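Local coordinates for protein ElaA (Escherichia coli, PDB 5Z6N) that probably transfers an acetyl group from acetyl coenzyme A to an amine, as an N-acetyltransferase of the GNAT superfamily, at residues D47-L52 / H105-K110; Q5-S10 / V14-A19. All coordinates share one frame; numbering follows the deposited sequence.

Contact 1: D47-L52 / H105-K110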
ATOM      1  N   ASP B  47      -2.177  -0.406 -20.326  1.00 31.43           N
ATOM      2  CA  ASP B  47      -3.194  -1.438 -20.494  1.00 36.42           C
ATOM      3  C   ASP B  47      -3.106  -2.508 -19.411  1.00 36.75           C
ATOM      4  O   ASP B  47      -3.436  -3.674 -19.657  1.00 39.04           O
ATOM      5  CB  ASP B  47      -3.077  -2.079 -21.878  1.00 39.46           C
ATOM      6  CG  ASP B  47      -4.425  -2.309 -22.531  1.00 46.32           C
ATOM      7  OD1 ASP B  47      -5.344  -1.492 -22.309  1.00 44.89           O
ATOM      8  OD2 ASP B  47      -4.564  -3.303 -23.275  1.00 53.37           O
ATOM      9  N   ASN B  48      -2.658  -2.135 -18.217  1.00 33.88           N
ATOM     10  CA  ASN B  48      -2.373  -3.095 -17.164  1.00 33.00           C
ATOM     11  C   ASN B  48      -3.643  -3.465 -16.414  1.00 29.70           C
ATOM     12  O   ASN B  48      -4.480  -2.608 -16.121  1.00 28.97           O
ATOM     13  CB  ASN B  48      -1.329  -2.535 -16.200  1.00 34.45           C
ATOM     14  CG  ASN B  48       0.027  -2.375 -16.850  1.00 33.82           C
ATOM     15  OD1 ASN B  48       0.300  -2.963 -17.895  1.00 32.08           O
ATOM     16  ND2 ASN B  48       0.891  -1.586 -16.230  1.00 35.32           N
ATOM     17  N   ARG B  49      -3.768  -4.752 -16.101  1.00 29.12           N
ATOM     18  CA  ARG B  49      -4.971  -5.320 -15.514  1.00 26.32           C
ATOM     19  C   ARG B  49      -4.636  -5.962 -14.176  1.00 25.67           C
ATOM     20  O   ARG B  49      -3.482  -6.296 -13.893  1.00 24.32           O
ATOM     21  CB  ARG B  49      -5.596  -6.379 -16.438  1.00 25.53           C
ATOM     22  CG  ARG B  49      -5.464  -6.070 -17.923  1.00 25.54           C
ATOM     23  CD  ARG B  49      -6.353  -6.972 -18.766  1.00 28.46           C
ATOM     24  NE  ARG B  49      -7.626  -7.240 -18.109  1.00 30.28           N
ATOM     25  CZ  ARG B  49      -8.758  -6.612 -18.409  1.00 26.08           C
ATOM     26  NH1 ARG B  49      -8.768  -5.677 -19.348  1.00 23.12           N
ATOM     27  NH2 ARG B  49      -9.879  -6.902 -17.768  1.00 21.84           N
ATOM     28  N   HIS B  50      -5.668  -6.149 -13.358  1.00 23.92           N
ATOM     29  CA  HIS B  50      -5.546  -6.835 -12.081  1.00 22.96           C
ATOM     30  C   HIS B  50      -6.620  -7.908 -11.967  1.00 23.04           C
ATOM     31  O   HIS B  50      -7.756  -7.717 -12.415  1.00 13.72           O
ATOM     32  CB  HIS B  50      -5.657  -5.864 -10.895  1.00 21.21           C
ATOM     33  CG  HIS B  50      -4.852  -4.606 -11.053  1.00 25.06           C
ATOM     34  ND1 HIS B  50      -5.224  -3.583 -11.904  1.00 24.30           N
ATOM     35  CD2 HIS B  50      -3.680  -4.223 -10.489  1.00 20.15           C
ATOM     36  CE1 HIS B  50      -4.324  -2.616 -11.838  1.00 19.56           C
ATOM     37  NE2 HIS B  50      -3.376  -2.981 -10.990  1.00 17.73           N
ATOM     38  N   ILE B  51      -6.248  -9.035 -11.367  1.00 12.86           N
ATOM     39  CA  ILE B  51      -7.141 -10.170 -11.189  1.00 25.00           C
ATOM     40  C   ILE B  51      -7.265 -10.441  -9.697  1.00 28.74           C
ATOM     41  O   ILE B  51      -6.255 -10.577  -8.998  1.00 24.67           O
ATOM     42  CB  ILE B  51      -6.632 -11.396 -11.964  1.00 25.55           C
ATOM     43  CG1 ILE B  51      -6.718 -11.087 -13.460  1.00 24.72           C
ATOM     44  CG2 ILE B  51      -7.436 -12.650 -11.605  1.00 28.76           C
ATOM     45  CD1 ILE B  51      -5.993 -12.028 -14.345  1.00 28.34           C
ATOM     46  N   LEU B  52      -8.506 -10.484  -9.212  1.00 31.95           N
ATOM     47  CA  LEU B  52      -8.807 -10.558  -7.790  1.00 30.18           C
ATOM     48  C   LEU B  52      -9.684 -11.771  -7.526  1.00 33.28           C
ATOM     49  O   LEU B  52     -10.685 -11.979  -8.220  1.00 32.33           O
ATOM     50  CB  LEU B  52      -9.525  -9.288  -7.304  1.00 32.02           C
ATOM     51  CG  LEU B  52      -9.097  -7.917  -7.839  1.00 31.68           C
ATOM     52  CD1 LEU B  52     -10.046  -6.817  -7.413  1.00 29.05           C
ATOM     53  CD2 LEU B  52      -7.715  -7.593  -7.384  1.00 35.72           C
ATOM     54  N   HIS B 105      -6.136 -14.028 -24.009  1.00 40.96           N
ATOM     55  CA  HIS B 105      -7.180 -13.261 -24.679  1.00 41.00           C
ATOM     56  C   HIS B 105      -6.660 -11.904 -25.133  1.00 42.94           C
ATOM     57  O   HIS B 105      -6.671 -11.588 -26.328  1.00 50.02           O
ATOM     58  CB  HIS B 105      -8.383 -13.096 -23.748  1.00 44.19           C
ATOM     59  CG  HIS B 105      -9.604 -12.551 -24.423  1.00 48.61           C
ATOM     60  ND1 HIS B 105     -10.838 -12.512 -23.810  1.00 49.57           N
ATOM     61  CD2 HIS B 105      -9.782 -12.023 -25.657  1.00 48.53           C
ATOM     62  CE1 HIS B 105     -11.723 -11.984 -24.636  1.00 48.82           C
ATOM     63  NE2 HIS B 105     -11.107 -11.677 -25.763  1.00 47.30           N
ATOM     64  N   HIS B 106      -6.189 -11.086 -24.188  1.00 40.86           N
ATOM     65  CA  HIS B 106      -5.878  -9.697 -24.505  1.00 38.28           C
ATOM     66  C   HIS B 106      -4.720  -9.590 -25.491  1.00 34.71           C
ATOM     67  O   HIS B 106      -4.806  -8.858 -26.483  1.00 42.80           O
ATOM     68  CB  HIS B 106      -5.582  -8.914 -23.226  1.00 39.70           C
ATOM     69  CG  HIS B 106      -6.792  -8.266 -22.627  1.00 38.83           C
ATOM     70  ND1 HIS B 106      -7.773  -8.978 -21.968  1.00 37.41           N
ATOM     71  CD2 HIS B 106      -7.193  -6.973 -22.613  1.00 38.00           C
ATOM     72  CE1 HIS B 106      -8.717  -8.149 -21.561  1.00 38.66           C
ATOM     73  NE2 HIS B 106      -8.390  -6.926 -21.942  1.00 40.34           N
ATOM     74  N   TRP B 107      -3.632 -10.320 -25.247  1.00 29.64           N
ATOM     75  CA  TRP B 107      -2.446 -10.265 -26.099  1.00 32.03           C
ATOM     76  C   TRP B 107      -2.027 -11.666 -26.531  1.00 33.79           C
ATOM     77  O   TRP B 107      -1.016 -12.197 -26.057  1.00 27.04           O
ATOM     78  CB  TRP B 107      -1.300  -9.553 -25.386  1.00 35.88           C
ATOM     79  CG  TRP B 107      -1.725  -8.237 -24.873  1.00 45.87           C
ATOM     80  CD1 TRP B 107      -1.870  -7.081 -25.585  1.00 52.87           C
ATOM     81  CD2 TRP B 107      -2.105  -7.937 -23.531  1.00 47.09           C
ATOM     82  NE1 TRP B 107      -2.305  -6.071 -24.757  1.00 54.95           N
ATOM     83  CE2 TRP B 107      -2.456  -6.571 -23.495  1.00 48.86           C
ATOM     84  CE3 TRP B 107      -2.176  -8.687 -22.358  1.00 42.38           C
ATOM     85  CZ2 TRP B 107      -2.871  -5.946 -22.321  1.00 43.86           C
ATOM     86  CZ3 TRP B 107      -2.588  -8.061 -21.195  1.00 39.75           C
ATOM     87  CH2 TRP B 107      -2.930  -6.704 -21.184  1.00 40.57           C
ATOM     88  N   PRO B 108      -2.778 -12.284 -27.445  1.00 40.62           N
ATOM     89  CA  PRO B 108      -2.263 -13.485 -28.108  1.00 41.97           C
ATOM     90  C   PRO B 108      -1.060 -13.105 -28.953  1.00 54.88           C
ATOM     91  O   PRO B 108      -0.856 -11.937 -29.292  1.00 58.77           O
ATOM     92  CB  PRO B 108      -3.441 -13.950 -28.974  1.00 31.95           C
ATOM     93  CG  PRO B 108      -4.185 -12.695 -29.277  1.00 33.31           C
ATOM     94  CD  PRO B 108      -4.026 -11.806 -28.064  1.00 38.57           C
ATOM     95  N   ASP B 109      -0.247 -14.110 -29.286  1.00 56.20           N
ATOM     96  CA  ASP B 109       0.990 -13.898 -30.043  1.00 60.93           C
ATOM     97  C   ASP B 109       1.957 -13.000 -29.272  1.00 60.87           C
ATOM     98  O   ASP B 109       2.653 -12.159 -29.847  1.00 64.87           O
ATOM     99  CB  ASP B 109       0.704 -13.329 -31.435  1.00 62.40           C
ATOM    100  CG  ASP B 109      -0.488 -13.992 -32.097  1.00 62.49           C
ATOM    101  OD1 ASP B 109      -0.757 -15.174 -31.788  1.00 61.48           O
ATOM    102  OD2 ASP B 109      -1.160 -13.334 -32.919  1.00 62.61           O
ATOM    103  N   LYS B 110       1.983 -13.173 -27.949  1.00 54.44           N
ATOM    104  CA  LYS B 110       2.971 -12.561 -27.073  1.00 44.34           C
ATOM    105  C   LYS B 110       3.199 -13.561 -25.938  1.00 42.45           C
ATOM    106  O   LYS B 110       2.228 -14.051 -25.339  1.00 44.81           O
ATOM    107  CB  LYS B 110       2.546 -11.207 -26.506  1.00 32.72           C
ATOM    108  CG  LYS B 110       2.991 -10.002 -27.323  1.00 26.22           C
ATOM    109  CD  LYS B 110       3.004  -8.735 -26.476  1.00 26.19           C
ATOM    110  CE  LYS B 110       3.654  -7.564 -27.210  1.00 36.68           C
ATOM    111  NZ  LYS B 110       2.929  -7.225 -28.469  1.00 36.33           N
TER
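Arg49 lays the bend of its side chain over the imidazole of His106. Its CD sits almost centrally above one ring face, 3.8 Å from the centroid of the His106 ring and only 9° off the ring normal, a CH-pi contact. The Arg49 chain runs extended through chi2 and then bends at chi3, which brings the guanidinium to the CE1 and NE2 side of the imidazole. The two planes stay tilted by 38°, with His106 CE1 lying over one guanidinium face near its rim, 3.5 Å from Arg49 CZ. Arg49 NH1 comes to 2.9 Å from His106 NE2, but the angle is too poor for a hydrogen bond. The polar hold on the arginine comes instead from Asp6 on strand 3-8, which forms a salt bridge with NE.

In the GNAT fold the helix corresponding to 91-106 follows the loop that binds the coenzyme pyrophosphate at its N-terminal end. The present contact lies at the opposite end, where the chain leaves the helix at Trp107, and joins that exit to the start of strand 49-54.

Trp107 CG is anti to the carbonyl carbon (chi1 -52°), and the indole extends so that its six-membered ring meets the loop before the strand. Asp47 comes to the rim of this ring rather than its face: its carbonyl O lies in the ring plane, 3.4 Å from Trp107 CH2, while OD2 is near the plane, 3.3 Å from Trp107 CZ2. The carboxylate stands steeply to the indole. Arg49 CG approaches obliquely, 4.2 Å from Trp107 CH2, and His106 CB lies over one indole face, toward its rim. Further along the strand, Ile51 continues against the same helix through Leu95, Thr99 and Thr102.

Contact 2: Q5-S10 / V14-A19; sequences QDLHHS and VSQLYA
Gln16 OE1 accepts a hydrogen bond from Ser13 N, just before the first turn of helix 14-31, and the same oxygen lies 3.2 Å from Leu7 CD1 on the strand. This bond back to Ser13 probably sets the turn of the amide; Gln16 NE2 then lies 2.7 Å from Gln5 OE1. The two side chains cross at about a right angle, and their amide planes are 84° apart. Gln16 is extended beyond CG (chi2 -179°), which lets it span the distance from helix to strand. Leu7 CD1 meets the flat amide through both of its polar atoms, NE2 lying 3.3 Å from this methyl. Were Gln16 replaced, an alanine here is likely to leave Ser13 N without its side-chain acceptor and to open a gap beside Leu7 and Gln5. Further round the helix Tyr18 OH bonds Asp43 and Gly41 of the second subunit, while Leu17 packs on Leu17 of that subunit. Strand 3-8 is the outermost strand on this side of the chain's sheet, hydrogen-bonded to strand 49-54, and helix 14-31 covers the face of the sheet on the side of Gln5 and Leu7, opposite the one that carries helix 91-106.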
ATOM      1  N   GLN B   5     -12.529 -11.413 -10.637  1.00 33.00           N
ATOM      2  CA  GLN B   5     -12.701 -10.174 -11.379  1.00 34.57           C
ATOM      3  C   GLN B   5     -11.422  -9.882 -12.147  1.00 35.16           C
ATOM      4  O   GLN B   5     -10.331  -9.901 -11.570  1.00 34.65           O
ATOM      5  CB  GLN B   5     -13.048  -9.009 -10.444  1.00 32.40           C
ATOM      6  CG  GLN B   5     -14.194  -9.295  -9.489  1.00 27.49           C
ATOM      7  CD  GLN B   5     -14.645  -8.052  -8.746  1.00 28.64           C
ATOM      8  OE1 GLN B   5     -13.831  -7.327  -8.189  1.00 32.31           O
ATOM      9  NE2 GLN B   5     -15.946  -7.800  -8.737  1.00 30.03           N
ATOM     10  N   ASP B   6     -11.560  -9.637 -13.447  1.00 34.19           N
ATOM     11  CA  ASP B   6     -10.448  -9.330 -14.339  1.00 27.79           C
ATOM     12  C   ASP B   6     -10.565  -7.843 -14.662  1.00 30.29           C
ATOM     13  O   ASP B   6     -11.207  -7.440 -15.629  1.00 33.85           O
ATOM     14  CB  ASP B   6     -10.495 -10.233 -15.606  1.00 23.47           C
ATOM     15  CG  ASP B   6      -9.523  -9.788 -16.689  1.00 31.83           C
ATOM     16  OD1 ASP B   6      -8.583  -9.026 -16.384  1.00 30.92           O
ATOM     17  OD2 ASP B   6      -9.676 -10.240 -17.844  1.00 42.73           O
ATOM     18  N   LEU B   7      -9.922  -7.027 -13.838  1.00 33.77           N
ATOM     19  CA  LEU B   7     -10.126  -5.584 -13.858  1.00 28.37           C
ATOM     20  C   LEU B   7      -8.982  -4.903 -14.593  1.00 26.31           C
ATOM     21  O   LEU B   7      -7.820  -5.042 -14.199  1.00 27.56           O
ATOM     22  CB  LEU B   7     -10.224  -5.044 -12.433  1.00 21.51           C
ATOM     23  CG  LEU B   7     -11.323  -5.612 -11.530  1.00 24.58           C
ATOM     24  CD1 LEU B   7     -11.608  -4.662 -10.402  1.00 25.74           C
ATOM     25  CD2 LEU B   7     -12.603  -5.912 -12.299  1.00 26.76           C
ATOM     26  N   HIS B   8      -9.312  -4.172 -15.656  1.00 29.02           N
ATOM     27  CA  HIS B   8      -8.410  -3.124 -16.101  1.00 26.75           C
ATOM     28  C   HIS B   8      -8.304  -2.094 -14.986  1.00 15.48           C
ATOM     29  O   HIS B   8      -9.240  -1.897 -14.207  1.00 25.61           O
ATOM     30  CB  HIS B   8      -8.909  -2.476 -17.396  1.00 31.63           C
ATOM     31  CG  HIS B   8      -7.962  -1.461 -17.962  1.00 41.53           C
ATOM     32  ND1 HIS B   8      -7.053  -1.770 -18.951  1.00 43.99           N
ATOM     33  CD2 HIS B   8      -7.771  -0.151 -17.674  1.00 39.84           C
ATOM     34  CE1 HIS B   8      -6.345  -0.696 -19.249  1.00 41.42           C
ATOM     35  NE2 HIS B   8      -6.761   0.301 -18.488  1.00 40.63           N
ATOM     36  N   HIS B   9      -7.144  -1.447 -14.887  1.00 15.15           N
ATOM     37  CA  HIS B   9      -6.900  -0.577 -13.742  1.00 36.26           C
ATOM     38  C   HIS B   9      -7.888   0.582 -13.673  1.00 36.88           C
ATOM     39  O   HIS B   9      -8.100   1.136 -12.587  1.00 34.43           O
ATOM     40  CB  HIS B   9      -5.467  -0.045 -13.779  1.00 33.92           C
ATOM     41  CG  HIS B   9      -5.216   0.949 -14.868  1.00 27.30           C
ATOM     42  ND1 HIS B   9      -5.380   2.304 -14.684  1.00 24.01           N
ATOM     43  CD2 HIS B   9      -4.811   0.790 -16.149  1.00 26.14           C
ATOM     44  CE1 HIS B   9      -5.087   2.938 -15.803  1.00 26.09           C
ATOM     45  NE2 HIS B   9      -4.737   2.042 -16.709  1.00 28.82           N
ATOM     46  N   SER B  10      -8.505   0.952 -14.798  1.00 38.36           N
ATOM     47  CA  SER B  10      -9.475   2.043 -14.795  1.00 30.07           C
ATOM     48  C   SER B  10     -10.780   1.655 -14.111  1.00 28.10           C
ATOM     49  O   SER B  10     -11.504   2.537 -13.639  1.00 30.11           O
ATOM     50  CB  SER B  10      -9.757   2.500 -16.228  1.00 26.38           C
ATOM     51  OG  SER B  10     -10.489   1.525 -16.951  1.00 22.03           O
ATOM     52  N   VAL B  14     -12.242   2.585  -5.319  1.00 39.38           N
ATOM     53  CA  VAL B  14     -11.346   2.922  -4.217  1.00 31.13           C
ATOM     54  C   VAL B  14     -11.184   1.736  -3.270  1.00 28.13           C
ATOM     55  O   VAL B  14     -10.073   1.438  -2.811  1.00 32.10           O
ATOM     56  CB  VAL B  14     -11.853   4.183  -3.494  1.00 29.88           C
ATOM     57  CG1 VAL B  14     -11.425   4.189  -2.058  1.00 16.97           C
ATOM     58  CG2 VAL B  14     -11.316   5.416  -4.181  1.00 31.90           C
ATOM     59  N   SER B  15     -12.277   1.021  -2.983  1.00 25.42           N
ATOM     60  CA  SER B  15     -12.194  -0.112  -2.066  1.00 26.49           C
ATOM     61  C   SER B  15     -11.547  -1.329  -2.716  1.00 27.62           C
ATOM     62  O   SER B  15     -10.965  -2.166  -2.016  1.00 28.14           O
ATOM     63  CB  SER B  15     -13.584  -0.476  -1.543  1.00 31.89           C
ATOM     64  OG  SER B  15     -14.400  -0.993  -2.579  1.00 40.46           O
ATOM     65  N   GLN B  16     -11.641  -1.452  -4.042  1.00 25.72           N
ATOM     66  CA  GLN B  16     -10.948  -2.541  -4.724  1.00 24.44           C
ATOM     67  C   GLN B  16      -9.439  -2.323  -4.718  1.00 24.43           C
ATOM     68  O   GLN B  16      -8.669  -3.274  -4.536  1.00 25.16           O
ATOM     69  CB  GLN B  16     -11.470  -2.681  -6.152  1.00 20.72           C
ATOM     70  CG  GLN B  16     -12.815  -3.379  -6.249  1.00 19.32           C
ATOM     71  CD  GLN B  16     -13.293  -3.514  -7.679  1.00 18.70           C
ATOM     72  OE1 GLN B  16     -13.141  -2.595  -8.483  1.00 24.18           O
ATOM     73  NE2 GLN B  16     -13.867  -4.664  -8.007  1.00 16.77           N
ATOM     74  N   LEU B  17      -8.999  -1.077  -4.914  1.00 21.58           N
ATOM     75  CA  LEU B  17      -7.573  -0.774  -4.833  1.00 22.99           C
ATOM     76  C   LEU B  17      -7.050  -0.980  -3.419  1.00 26.62           C
ATOM     77  O   LEU B  17      -5.976  -1.560  -3.219  1.00 26.65           O
ATOM     78  CB  LEU B  17      -7.309   0.659  -5.292  1.00 25.67           C
ATOM     79  CG  LEU B  17      -5.855   1.090  -5.090  1.00 22.27           C
ATOM     80  CD1 LEU B  17      -4.927   0.190  -5.891  1.00 20.00           C
ATOM     81  CD2 LEU B  17      -5.651   2.554  -5.449  1.00 26.69           C
ATOM     82  N   TYR B  18      -7.800  -0.505  -2.421  1.00 30.54           N
ATOM     83  CA  TYR B  18      -7.370  -0.657  -1.036  1.00 31.11           C
ATOM     84  C   TYR B  18      -7.174  -2.120  -0.669  1.00 32.07           C
ATOM     85  O   TYR B  18      -6.229  -2.467   0.051  1.00 31.08           O
ATOM     86  CB  TYR B  18      -8.384  -0.015  -0.093  1.00 24.69           C
ATOM     87  CG  TYR B  18      -7.825   0.204   1.291  1.00 34.07           C
ATOM     88  CD1 TYR B  18      -6.993   1.282   1.551  1.00 40.13           C
ATOM     89  CD2 TYR B  18      -8.104  -0.678   2.329  1.00 38.45           C
ATOM     90  CE1 TYR B  18      -6.473   1.495   2.809  1.00 43.65           C
ATOM     91  CE2 TYR B  18      -7.582  -0.476   3.596  1.00 43.74           C
ATOM     92  CZ  TYR B  18      -6.771   0.616   3.831  1.00 45.29           C
ATOM     93  OH  TYR B  18      -6.240   0.830   5.084  1.00 43.02           O
ATOM     94  N   ALA B  19      -8.058  -2.992  -1.157  1.00 33.28           N
ATOM     95  CA  ALA B  19      -8.031  -4.391  -0.748  1.00 31.56           C
ATOM     96  C   ALA B  19      -6.806  -5.123  -1.286  1.00 23.26           C
ATOM     97  O   ALA B  19      -6.278  -6.015  -0.610  1.00 15.36           O
ATOM     98  CB  ALA B  19      -9.314  -5.087  -1.203  1.00 13.70           C
TER

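How the contacts relate
The two contacts share one end of the mixed sheet. Strand 49-54, used by contact 1, lies next to strand 3-8, used by contact 2, and the backbone pairing of the two strands, probably including His50 with Leu7, ties them directly. They lie on opposite faces of the sheet: contact 1 faces helix 91-106, and contact 2 is on the other face, under helix 14-31. Both are partly buried, though contact 1 lies nearer the centre of the chain. Its chemistry is aromatic and charged, and no other subunit touches it. Contact 2 is smaller, made of two amides and a leucine methyl, and joins elements close in sequence. It lies toward the periphery, where helix 14-31 also meets the second subunit.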